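Local structure of beta sliding clamp (Caulobacter crescentus, 5WCE) at residues 296-301 with 326-331. The protein probably forms a head-to-tail dimeric ring around DNA that tethers DNA polymerases and other proteins to it and so confers processivity. Numbering follows the deposited sequence.
Sequences LAVEPG and EPFEIG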
loop_
_atom_site.group_PDB
_atom_site.type_symbol
_atom_site.label_atom_id
_atom_site.label_comp_id
_atom_site.label_asym_id
_atom_site.label_seq_id
_atom_site.Cartn_x
_atom_site.Cartn_y
_atom_site.Cartn_z
ATOM N N LEU A 296 -25.557 14.784 14.469
ATOM C CA LEU A 296 -26.604 15.032 13.476
ATOM C C LEU A 296 -27.704 15.771 14.233
ATOM O O LEU A 296 -28.359 15.184 15.128
ATOM C CB LEU A 296 -27.189 13.735 12.911
ATOM C CG LEU A 296 -26.450 12.909 11.856
ATOM C CD1 LEU A 296 -25.063 12.524 12.349
ATOM C CD2 LEU A 296 -27.239 11.680 11.434
ATOM N N ALA A 297 -27.856 17.072 13.947
ATOM C CA ALA A 297 -28.952 17.848 14.481
ATOM C C ALA A 297 -30.056 17.831 13.417
ATOM O O ALA A 297 -29.933 18.444 12.349
ATOM C CB ALA A 297 -28.490 19.261 14.814
ATOM N N VAL A 298 -31.082 17.039 13.681
ATOM C CA VAL A 298 -32.149 16.735 12.743
ATOM C C VAL A 298 -33.334 17.645 13.074
ATOM O O VAL A 298 -33.731 17.787 14.239
ATOM C CB VAL A 298 -32.570 15.224 12.855
ATOM C CG1 VAL A 298 -33.602 14.853 11.841
ATOM C CG2 VAL A 298 -31.351 14.324 12.657
ATOM N N GLU A 299 -33.861 18.269 12.034
ATOM C CA GLU A 299 -35.059 19.074 12.103
ATOM C C GLU A 299 -35.807 18.952 10.791
ATOM O O GLU A 299 -35.238 18.483 9.813
ATOM C CB GLU A 299 -34.676 20.555 12.394
ATOM C CG GLU A 299 -33.870 21.199 11.275
ATOM C CD GLU A 299 -33.412 22.640 11.587
ATOM O OE1 GLU A 299 -34.289 23.509 11.681
ATOM O OE2 GLU A 299 -32.188 22.859 11.729
ATOM N N PRO A 300 -37.069 19.456 10.717
ATOM C CA PRO A 300 -37.729 19.422 9.425
ATOM C C PRO A 300 -36.882 20.012 8.325
ATOM O O PRO A 300 -36.281 21.095 8.477
ATOM C CB PRO A 300 -39.013 20.242 9.662
ATOM C CG PRO A 300 -39.350 19.916 11.095
ATOM C CD PRO A 300 -38.009 19.796 11.810
ATOM N N GLY A 301 -36.771 19.292 7.223
ATOM C CA GLY A 301 -35.966 19.736 6.091
ATOM C C GLY A 301 -34.445 19.608 6.116
ATOM O O GLY A 301 -33.814 19.863 5.089
ATOM N N GLU A 326 -40.385 15.687 14.737
ATOM C CA GLU A 326 -39.857 16.426 15.843
ATOM C C GLU A 326 -38.336 16.580 15.643
ATOM O O GLU A 326 -37.710 15.684 15.126
ATOM C CB GLU A 326 -40.133 15.629 17.132
ATOM C CG GLU A 326 -39.766 16.353 18.392
ATOM C CD GLU A 326 -39.956 15.536 19.659
ATOM O OE1 GLU A 326 -40.597 14.455 19.592
ATOM O OE2 GLU A 326 -39.470 16.042 20.714
ATOM N N PRO A 327 -37.760 17.722 16.036
ATOM C CA PRO A 327 -36.311 17.865 15.996
ATOM C C PRO A 327 -35.629 17.034 17.059
ATOM O O PRO A 327 -36.212 16.800 18.111
ATOM C CB PRO A 327 -36.073 19.365 16.227
ATOM C CG PRO A 327 -37.343 19.910 16.736
ATOM C CD PRO A 327 -38.455 18.971 16.397
ATOM N N PHE A 328 -34.433 16.551 16.791
ATOM C CA PHE A 328 -33.661 15.853 17.786
ATOM C C PHE A 328 -32.199 15.902 17.374
ATOM O O PHE A 328 -31.918 16.251 16.233
ATOM C CB PHE A 328 -34.133 14.400 17.943
ATOM C CG PHE A 328 -33.990 13.594 16.724
ATOM C CD1 PHE A 328 -34.962 13.612 15.757
ATOM C CD2 PHE A 328 -32.890 12.772 16.557
ATOM C CE1 PHE A 328 -34.870 12.820 14.626
ATOM C CE2 PHE A 328 -32.781 11.958 15.424
ATOM C CZ PHE A 328 -33.729 12.007 14.445
ATOM N N GLU A 329 -31.319 15.511 18.300
ATOM C CA GLU A 329 -29.889 15.447 18.077
ATOM C C GLU A 329 -29.422 14.024 18.411
ATOM O O GLU A 329 -29.868 13.432 19.379
ATOM C CB GLU A 329 -29.162 16.482 18.908
ATOM C CG GLU A 329 -29.549 17.936 18.565
ATOM C CD GLU A 329 -30.852 18.390 19.269
ATOM O OE1 GLU A 329 -30.937 18.265 20.526
ATOM O OE2 GLU A 329 -31.789 18.880 18.570
ATOM N N ILE A 330 -28.558 13.459 17.565
ATOM C CA ILE A 330 -28.056 12.106 17.765
ATOM C C ILE A 330 -26.629 12.086 17.228
ATOM O O ILE A 330 -26.316 12.812 16.259
ATOM C CB ILE A 330 -28.987 11.089 17.052
ATOM C CG1 ILE A 330 -28.726 9.648 17.491
ATOM C CG2 ILE A 330 -28.932 11.210 15.533
ATOM C CD1 ILE A 330 -29.761 8.673 16.958
ATOM N N GLY A 331 -25.801 11.263 17.853
ATOM C CA GLY A 331 -24.401 11.114 17.476
ATOM C C GLY A 331 -24.115 9.727 16.943
ATOM O O GLY A 331 -24.644 8.694 17.469
HETATM O O HOH W 1 -32.205 19.327 16.034
#
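Val298 and Phe328 are paired across an antiparallel beta ladder, as a hydrogen-bonded pair, where strand 293-299 meets strand 328-333 at the border of a four-stranded sheet in the C-terminal domain of this DNA polymerase III beta subunit. The two side chains leave the sheet on the same side and run next to each other. Phe328 CG sits between its backbone N and carbonyl carbon (chi1 62°), which swings the ring over toward Val298 on the neighbouring strand. Val298 CB then rests over one ring face, 3.9 Å from the Phe328 centroid, a CH-pi contact displaced somewhat toward the rim. Both methyls of Val298 stay on that same side of the ring plane, by its outer end: CG1 lies 3.7 Å from Phe328 CE1 and CG2 3.8 Å from Phe328 CZ. Phe353 adds an edge-to-face partner to the same ring, and Leu269, on strand 267-272 of another sheet, touches Val298, so this buried face packs into the domain interior.

Further along that face, Leu296 CB meets Ile330 CG2 at 4.0 Å. Backbone hydrogen bonds run both ways in each of these two pairs, the straightest being Leu296 N to Ile330 O at 2.8 Å. On the reverse face, Glu329 CG passes 4.1 Å from Ala297 CB, and the Glu329 side chain bends at chi2 (83°), bringing the carboxylate to a water 2.6 Å from Glu329 OE2 that also lies within hydrogen-bonding distance of Val298 O.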